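Local coordinates for FrnE protein (Deinococcus radiodurans, PDB 5CO3), which probably acts as a cytoplasmic disulfide oxidoreductase of the DsbA-like thioredoxin family, making, breaking or exchanging disulfide bonds, at residues W17-C22 with W49-L54; P56-N62 with K105-T109; P63-R67 with F101-L106. One frame throughout, in Å; residues are numbered along the deposited sequence.

Contact 1: residues W17-C22 with W49-L54; sequences WSDIAC and WHSFEL
Trp17 and His50 both turn CG anti to their carbonyl carbon (chi1 -86° and -64°), and this lays the two rings over each other on the same face of the sheet. The six-membered ring of Trp17 and the His50 ring form a face-to-face stack with centroids 4.2 Å apart. His50 CB sits over the five-membered ring, 3.3 Å from its centroid, as a CH-pi contact. An alanine in place of Trp17 would probably uncover this face of the His50 ring and leave Asp179 O without the indole N-H that it accepts. Ser18 CB meets the edge of the Trp49 ring, 3.8 Å from Trp49 CZ3.

The backbones pair in parallel. Ser18 N donates to His50 O at 3.3 Å, while the bond from Phe52 N to Ser18 O is weak. Beyond the strands, Asp19 takes over. Its carboxylate receives Leu54 N at OD2 over 2.9 Å; the N-H is nearly straight at 172° but arrives from above the carboxylate plane. Asp19 OD1 is hydrogen-bonded to His113 NE2 and probably to Thr109 OG1. Leu54 CD1 reaches Cys22 CB at 4.2 Å, next to the type I turn Asp19-Cys22. The turn leads into helix 23-38. Cys22, just before it, begins what fits a thioredoxin-type CxxC motif with Cys25; no disulfide is formed here.

The pairing belongs to the beta-alpha-beta unit of strand 12-18, helix 23-38 and strand 45-51. Helix 173-186 covers Trp17. Helices 110-121 and 125-137 pack on the loop residue Ile20, and helix 125-137 also meets Trp49 at Lys129.

Contact 2: residues P56-N62 with K105-T109; sequences PSARPLN and KLANT
Asn108 meets the 56-62 segment through side-chain and backbone hydrogen bonds. Its ND2 donates to Ala58 O at 2.8 Å and, weakly, to Pro56 O. CG stands anti to the backbone N (chi1 -177°), which carries the amide out to these two carbonyls. OD1 is taken by Phe110 N.

Backbone bonds carry the pairing further. Asn108 N donates to Pro60 O at 3.0 Å, from above the carbonyl plane. Asn62 N reaches Leu106 O at 2.9 Å, almost straight at 170°. Between them, Leu61 and Ala107 face each other as an antiparallel non-hydrogen-bonded pair.

Water supplies two bridges. One water gives its protons to Arg59 O and Leu106 O, each at 2.7 Å. A second accepts from Leu106 N and lies 3.1 Å from Asn62 O, among several acceptors.

Apolar contact is slight. Leu61 CD1 lies 4.0 Å from Lys105 CB, and the CB atoms of Asn62 and Leu106 touch on the other face.

This is a short, weakly bonded two-stranded antiparallel ribbon at the surface, separate from the central sheet. Its chemistry is mostly that of backbone carbonyls, which suggests that the join rests more on chain path than side-chain packing, Asn108 being the main exception.

Contact 3: residues P63-R67 with F101-L106; sequences PIAMR and FDRVKL
Met66, in the first turn of helix 66-74, faces a 3-10 turn at 101-103, with Met66 and Val104 CA atoms 6.2 Å apart and no direct hydrogen bond between the segments. A water joins the backbones instead. It accepts from Met66 N at 2.9 Å and donates to Phe101 O and Val104 O. Three bonds thus hold this water, and it serves the N-H of the first helical residue. The water held by Leu106 N also reaches Ile64 O at 2.7 Å.

Met66 carries most of the side-chain contact. CG is anti to the backbone N (chi1 -179°) and the chain stays extended to the methyl; this straight chain carries the thioether across to Phe101. Met66 SD lies 3.3 Å from Phe101 CD1, oblique to the ring, a Met-aromatic contact. Met66 CE adds a CH-pi contact over the ring face, 4.2 Å from the centroid. The same sulfur packs on Val104 CG2 at 3.9 Å, and Val104 CG2 in turn lies at the edge of the Phe101 ring, in its plane.

In the fold, the contact ties the start of helix 66-74 to the loop that follows helix 78-93, within the helical part inserted between thioredoxin-type elements, as in DsbA relatives. Pro23, beside Cys22 of the CxxC motif, touches both Met66 and Phe101. Leu85 of helix 78-93 also packs on both.

Leu106 closes the other end. Its CD1 lies 3.8 Å from Ile64 CG1 and 3.4 Å from Ile64 O. Tyr136 of helix 125-137 touches both Leu106 and Val104.

Contact 1 lies near the centre of the chain, in the thioredoxin-type sheet, and is partly buried. Contact 2 is at the surface, and contact 3 is partly buried but far from the centre. Contact 1 combines ring stacking, parallel strand bonds and a carboxylate. Contact 2 relies on backbone bonds, one amide and water. Contact 3 packs apolar side chains, and waters make its polar link. Contacts 2 and 3 share Lys105 and Leu106 and one water, so strand 61-62 and helix 66-74 are held against the same 101-109 region. Contacts 1 and 2 touch where Asp19 OD1 meets Thr109 OG1, a probable hydrogen bond. Contacts 1 and 3 do not touch.

Contact 1: residues W17-C22 with W49-L54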
# COMPACT_ATOMS: atom_id res chain seq x y z
N TRP A 17 -0.72 4.34 2.87
CA TRP A 17 -1.99 3.65 3.06
C TRP A 17 -2.42 3.02 1.75
O TRP A 17 -2.33 3.63 0.68
CB TRP A 17 -3.06 4.61 3.59
CG TRP A 17 -3.03 4.74 5.09
CD1 TRP A 17 -3.79 4.04 5.99
CD2 TRP A 17 -2.20 5.61 5.86
NE1 TRP A 17 -3.49 4.43 7.27
CE2 TRP A 17 -2.52 5.40 7.22
CE3 TRP A 17 -1.23 6.56 5.54
CZ2 TRP A 17 -1.89 6.09 8.26
CZ3 TRP A 17 -0.61 7.26 6.57
CH2 TRP A 17 -0.95 7.02 7.91
N SER A 18 -2.89 1.78 1.82
CA SER A 18 -3.12 1.02 0.62
C SER A 18 -4.12 -0.10 0.91
O SER A 18 -4.19 -0.57 2.05
CB SER A 18 -1.81 0.44 0.11
OG SER A 18 -2.01 -0.34 -1.05
N ASP A 19 -4.89 -0.49 -0.10
CA ASP A 19 -5.71 -1.69 -0.02
C ASP A 19 -5.27 -2.68 -1.08
O ASP A 19 -4.94 -2.31 -2.21
CB ASP A 19 -7.20 -1.39 -0.19
CG ASP A 19 -8.10 -2.53 0.30
OD1 ASP A 19 -7.59 -3.54 0.85
OD2 ASP A 19 -9.33 -2.41 0.16
N ILE A 20 -5.26 -3.95 -0.68
CA ILE A 20 -4.91 -5.04 -1.59
C ILE A 20 -5.90 -5.09 -2.75
O ILE A 20 -5.52 -5.46 -3.87
CB ILE A 20 -4.89 -6.39 -0.83
CG1 ILE A 20 -3.73 -6.39 0.16
CG2 ILE A 20 -4.78 -7.57 -1.78
CD1 ILE A 20 -4.08 -6.85 1.54
N ALA A 21 -7.14 -4.69 -2.50
CA ALA A 21 -8.16 -4.72 -3.55
C ALA A 21 -8.10 -3.55 -4.53
O ALA A 21 -8.91 -3.49 -5.46
CB ALA A 21 -9.57 -4.80 -2.92
N CYS A 22 -7.14 -2.63 -4.38
CA CYS A 22 -7.10 -1.46 -5.25
C CYS A 22 -6.02 -1.58 -6.32
O CYS A 22 -4.84 -1.66 -6.00
CB CYS A 22 -6.87 -0.19 -4.43
SG CYS A 22 -6.80 1.31 -5.43
N TRP A 49 4.00 0.38 5.48
CA TRP A 49 2.68 0.21 4.90
C TRP A 49 1.63 0.29 6.00
O TRP A 49 1.87 -0.13 7.14
CB TRP A 49 2.58 -1.12 4.12
CG TRP A 49 3.45 -1.12 2.88
CD1 TRP A 49 4.74 -1.55 2.79
CD2 TRP A 49 3.09 -0.64 1.57
NE1 TRP A 49 5.21 -1.37 1.50
CE2 TRP A 49 4.22 -0.82 0.73
CE3 TRP A 49 1.92 -0.09 1.02
CZ2 TRP A 49 4.22 -0.45 -0.62
CZ3 TRP A 49 1.92 0.27 -0.33
CH2 TRP A 49 3.06 0.09 -1.13
N HIS A 50 0.49 0.89 5.67
CA HIS A 50 -0.63 0.99 6.58
C HIS A 50 -1.87 0.42 5.92
O HIS A 50 -2.05 0.55 4.71
CB HIS A 50 -0.88 2.44 7.00
CG HIS A 50 0.24 3.05 7.77
ND1 HIS A 50 0.29 3.06 9.14
CD2 HIS A 50 1.37 3.67 7.35
CE1 HIS A 50 1.40 3.66 9.54
NE2 HIS A 50 2.07 4.04 8.47
N SER A 51 -2.71 -0.21 6.73
CA SER A 51 -3.92 -0.86 6.24
C SER A 51 -5.00 0.14 5.87
O SER A 51 -5.24 1.12 6.58
CB SER A 51 -4.46 -1.83 7.30
OG SER A 51 -3.45 -2.70 7.75
N PHE A 52 -5.65 -0.13 4.75
CA PHE A 52 -6.81 0.63 4.32
C PHE A 52 -7.74 -0.36 3.64
O PHE A 52 -7.29 -1.20 2.86
CB PHE A 52 -6.42 1.75 3.38
CG PHE A 52 -7.52 2.74 3.10
CD1 PHE A 52 -8.50 2.45 2.15
CD2 PHE A 52 -7.57 3.96 3.75
CE1 PHE A 52 -9.50 3.36 1.88
CE2 PHE A 52 -8.57 4.86 3.49
CZ PHE A 52 -9.54 4.56 2.55
N GLU A 53 -9.03 -0.29 3.97
CA GLU A 53 -10.04 -1.12 3.33
C GLU A 53 -11.01 -0.24 2.58
O GLU A 53 -11.68 0.60 3.18
CB GLU A 53 -10.78 -1.97 4.36
CG GLU A 53 -10.08 -3.28 4.69
CD GLU A 53 -10.79 -4.06 5.79
OE1 GLU A 53 -11.65 -4.92 5.48
OE2 GLU A 53 -10.48 -3.82 6.97
N LEU A 54 -11.09 -0.43 1.26
CA LEU A 54 -12.09 0.26 0.46
C LEU A 54 -13.48 0.01 1.00
O LEU A 54 -14.31 0.91 1.03
CB LEU A 54 -12.02 -0.19 -1.00
CG LEU A 54 -10.71 0.06 -1.72
CD1 LEU A 54 -10.81 -0.48 -3.14
CD2 LEU A 54 -10.38 1.55 -1.71

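Contact 2: residues P56-N62 with K105-T109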
# COMPACT_ATOMS: atom_id res chain seq x y z
N PRO A 56 -14.74 -2.04 4.33
CA PRO A 56 -14.56 -2.83 5.54
C PRO A 56 -15.75 -3.76 5.80
O PRO A 56 -15.59 -4.81 6.42
CB PRO A 56 -14.45 -1.78 6.65
CG PRO A 56 -14.16 -0.49 5.95
CD PRO A 56 -14.82 -0.60 4.62
N SER A 57 -16.92 -3.40 5.31
CA SER A 57 -18.12 -4.20 5.54
C SER A 57 -18.37 -5.18 4.40
O SER A 57 -19.44 -5.78 4.32
CB SER A 57 -19.34 -3.30 5.71
OG SER A 57 -19.61 -2.60 4.51
N ALA A 58 -17.40 -5.35 3.51
CA ALA A 58 -17.56 -6.25 2.37
C ALA A 58 -17.75 -7.70 2.82
O ALA A 58 -17.17 -8.14 3.81
CB ALA A 58 -16.37 -6.15 1.43
N ARG A 59 -18.60 -8.42 2.09
CA ARG A 59 -18.75 -9.87 2.20
C ARG A 59 -17.39 -10.56 2.25
O ARG A 59 -16.45 -10.10 1.60
CB ARG A 59 -19.52 -10.41 1.01
CG ARG A 59 -20.79 -11.11 1.30
CD ARG A 59 -21.50 -11.33 -0.01
NE ARG A 59 -21.42 -12.71 -0.46
CZ ARG A 59 -22.36 -13.61 -0.19
NH1 ARG A 59 -23.42 -13.26 0.51
NH2 ARG A 59 -22.23 -14.86 -0.63
N PRO A 60 -17.28 -11.68 2.99
CA PRO A 60 -16.05 -12.49 2.91
C PRO A 60 -15.61 -12.74 1.47
O PRO A 60 -14.45 -12.50 1.10
CB PRO A 60 -16.45 -13.79 3.62
CG PRO A 60 -17.43 -13.34 4.62
CD PRO A 60 -18.25 -12.27 3.93
N LEU A 61 -16.55 -13.18 0.64
CA LEU A 61 -16.32 -13.34 -0.78
C LEU A 61 -17.58 -13.03 -1.57
O LEU A 61 -18.59 -13.72 -1.43
CB LEU A 61 -15.83 -14.75 -1.10
CG LEU A 61 -15.55 -15.03 -2.57
CD1 LEU A 61 -14.39 -14.19 -3.05
CD2 LEU A 61 -15.27 -16.51 -2.81
N ASN A 62 -17.51 -11.99 -2.39
CA ASN A 62 -18.61 -11.61 -3.29
C ASN A 62 -18.38 -12.32 -4.63
O ASN A 62 -17.36 -12.09 -5.27
CB ASN A 62 -18.61 -10.08 -3.46
CG ASN A 62 -19.74 -9.57 -4.32
OD1 ASN A 62 -20.45 -10.34 -4.95
ND2 ASN A 62 -19.89 -8.25 -4.36
N LYS A 105 -11.03 -12.22 -7.49
CA LYS A 105 -11.99 -12.68 -6.48
C LYS A 105 -12.28 -11.53 -5.53
O LYS A 105 -11.37 -11.05 -4.84
CB LYS A 105 -11.43 -13.89 -5.73
CG LYS A 105 -11.01 -15.02 -6.64
CD LYS A 105 -12.18 -15.61 -7.42
CE LYS A 105 -11.73 -16.87 -8.17
NZ LYS A 105 -10.60 -16.58 -9.14
N LEU A 106 -13.53 -11.07 -5.51
CA LEU A 106 -13.86 -9.88 -4.74
C LEU A 106 -13.99 -10.22 -3.26
O LEU A 106 -15.10 -10.38 -2.74
CB LEU A 106 -15.15 -9.24 -5.27
CG LEU A 106 -15.07 -8.66 -6.69
CD1 LEU A 106 -16.45 -8.19 -7.14
CD2 LEU A 106 -14.06 -7.53 -6.75
N ALA A 107 -12.84 -10.32 -2.61
CA ALA A 107 -12.74 -10.78 -1.23
C ALA A 107 -12.62 -9.61 -0.26
O ALA A 107 -12.02 -8.58 -0.58
CB ALA A 107 -11.53 -11.72 -1.08
N ASN A 108 -13.18 -9.79 0.94
CA ASN A 108 -12.90 -8.89 2.06
C ASN A 108 -11.42 -8.99 2.38
O ASN A 108 -10.91 -10.10 2.51
CB ASN A 108 -13.77 -9.25 3.27
CG ASN A 108 -13.59 -8.29 4.44
OD1 ASN A 108 -12.53 -8.26 5.06
ND2 ASN A 108 -14.63 -7.51 4.74
N THR A 109 -10.71 -7.86 2.52
CA THR A 109 -9.25 -7.88 2.67
C THR A 109 -8.72 -7.73 4.11
O THR A 109 -7.52 -7.57 4.31
CB THR A 109 -8.58 -6.76 1.81
OG1 THR A 109 -9.11 -5.48 2.17
CG2 THR A 109 -8.85 -7.03 0.33
O HOH W 1 -16.31 -8.83 -0.82
O HOH W 2 -15.31 -12.14 -7.59

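Contact 3: residues P63-R67 with F101-L106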
# COMPACT_ATOMS: atom_id res chain seq x y z
N PRO A 63 -19.31 -13.20 -5.04
CA PRO A 63 -19.10 -14.08 -6.20
C PRO A 63 -19.10 -13.39 -7.57
O PRO A 63 -18.78 -14.04 -8.56
CB PRO A 63 -20.28 -15.05 -6.11
CG PRO A 63 -21.36 -14.25 -5.44
CD PRO A 63 -20.63 -13.40 -4.42
N ILE A 64 -19.46 -12.12 -7.64
CA ILE A 64 -19.68 -11.50 -8.94
C ILE A 64 -18.37 -11.07 -9.61
O ILE A 64 -17.33 -10.95 -8.96
CB ILE A 64 -20.63 -10.29 -8.83
CG1 ILE A 64 -19.98 -9.13 -8.07
CG2 ILE A 64 -21.94 -10.70 -8.15
CD1 ILE A 64 -20.95 -7.99 -7.79
N ALA A 65 -18.44 -10.88 -10.93
CA ALA A 65 -17.27 -10.45 -11.69
C ALA A 65 -16.86 -9.05 -11.25
O ALA A 65 -17.71 -8.23 -10.94
CB ALA A 65 -17.57 -10.47 -13.17
N MET A 66 -15.55 -8.80 -11.22
CA MET A 66 -15.03 -7.47 -10.88
C MET A 66 -15.71 -6.36 -11.70
O MET A 66 -16.09 -5.32 -11.14
CB MET A 66 -13.53 -7.41 -11.10
CG MET A 66 -12.96 -6.07 -10.73
SD MET A 66 -11.21 -6.08 -10.85
CE MET A 66 -10.84 -4.42 -10.26
N ARG A 67 -15.88 -6.60 -13.00
CA ARG A 67 -16.54 -5.60 -13.85
C ARG A 67 -17.91 -5.22 -13.32
O ARG A 67 -18.27 -4.05 -13.28
CB ARG A 67 -16.70 -6.08 -15.28
CG ARG A 67 -17.41 -5.05 -16.17
CD ARG A 67 -18.19 -5.70 -17.28
NE ARG A 67 -18.77 -6.95 -16.81
CZ ARG A 67 -19.05 -7.99 -17.59
NH1 ARG A 67 -18.82 -7.91 -18.90
NH2 ARG A 67 -19.56 -9.10 -17.07
N PHE A 101 -8.15 -9.15 -14.49
CA PHE A 101 -9.31 -8.73 -13.74
C PHE A 101 -10.46 -9.74 -13.89
O PHE A 101 -11.27 -9.88 -12.98
CB PHE A 101 -9.77 -7.36 -14.20
CG PHE A 101 -8.90 -6.23 -13.72
CD1 PHE A 101 -8.31 -6.26 -12.47
CD2 PHE A 101 -8.69 -5.12 -14.54
CE1 PHE A 101 -7.52 -5.20 -12.02
CE2 PHE A 101 -7.89 -4.07 -14.11
CZ PHE A 101 -7.32 -4.09 -12.85
N ASP A 102 -10.50 -10.45 -15.01
CA ASP A 102 -11.53 -11.47 -15.25
C ASP A 102 -11.44 -12.62 -14.23
O ASP A 102 -12.40 -13.38 -14.07
CB ASP A 102 -11.39 -12.04 -16.66
CG ASP A 102 -9.98 -12.51 -16.94
OD1 ASP A 102 -9.06 -11.67 -16.90
OD2 ASP A 102 -9.77 -13.71 -17.18
N ARG A 103 -10.30 -12.74 -13.55
CA ARG A 103 -10.09 -13.79 -12.55
C ARG A 103 -10.17 -13.28 -11.11
O ARG A 103 -10.07 -14.07 -10.15
CB ARG A 103 -8.73 -14.47 -12.76
CG ARG A 103 -8.48 -14.91 -14.19
CD ARG A 103 -7.55 -16.12 -14.26
NE ARG A 103 -6.23 -15.88 -13.67
CZ ARG A 103 -5.11 -15.75 -14.37
NH1 ARG A 103 -5.12 -15.82 -15.70
NH2 ARG A 103 -3.96 -15.54 -13.74
N VAL A 104 -10.35 -11.97 -10.95
CA VAL A 104 -10.31 -11.35 -9.63
C VAL A 104 -11.42 -11.90 -8.72
O VAL A 104 -12.58 -12.02 -9.14
CB VAL A 104 -10.44 -9.81 -9.73
CG1 VAL A 104 -10.95 -9.21 -8.43
CG2 VAL A 104 -9.05 -9.23 -10.06
N LYS A 105 -11.03 -12.22 -7.49
CA LYS A 105 -11.99 -12.68 -6.48
C LYS A 105 -12.28 -11.53 -5.53
O LYS A 105 -11.37 -11.05 -4.84
CB LYS A 105 -11.43 -13.89 -5.73
CG LYS A 105 -11.01 -15.02 -6.64
CD LYS A 105 -12.18 -15.61 -7.42
CE LYS A 105 -11.73 -16.87 -8.17
NZ LYS A 105 -10.60 -16.58 -9.14
N LEU A 106 -13.53 -11.07 -5.51
CA LEU A 106 -13.86 -9.88 -4.74
C LEU A 106 -13.99 -10.22 -3.26
O LEU A 106 -15.10 -10.38 -2.74
CB LEU A 106 -15.15 -9.24 -5.27
CG LEU A 106 -15.07 -8.66 -6.69
CD1 LEU A 106 -16.45 -8.19 -7.14
CD2 LEU A 106 -14.06 -7.53 -6.75
O HOH W 2 -15.31 -12.14 -7.59
O HOH W 3 -13.59 -10.85 -11.72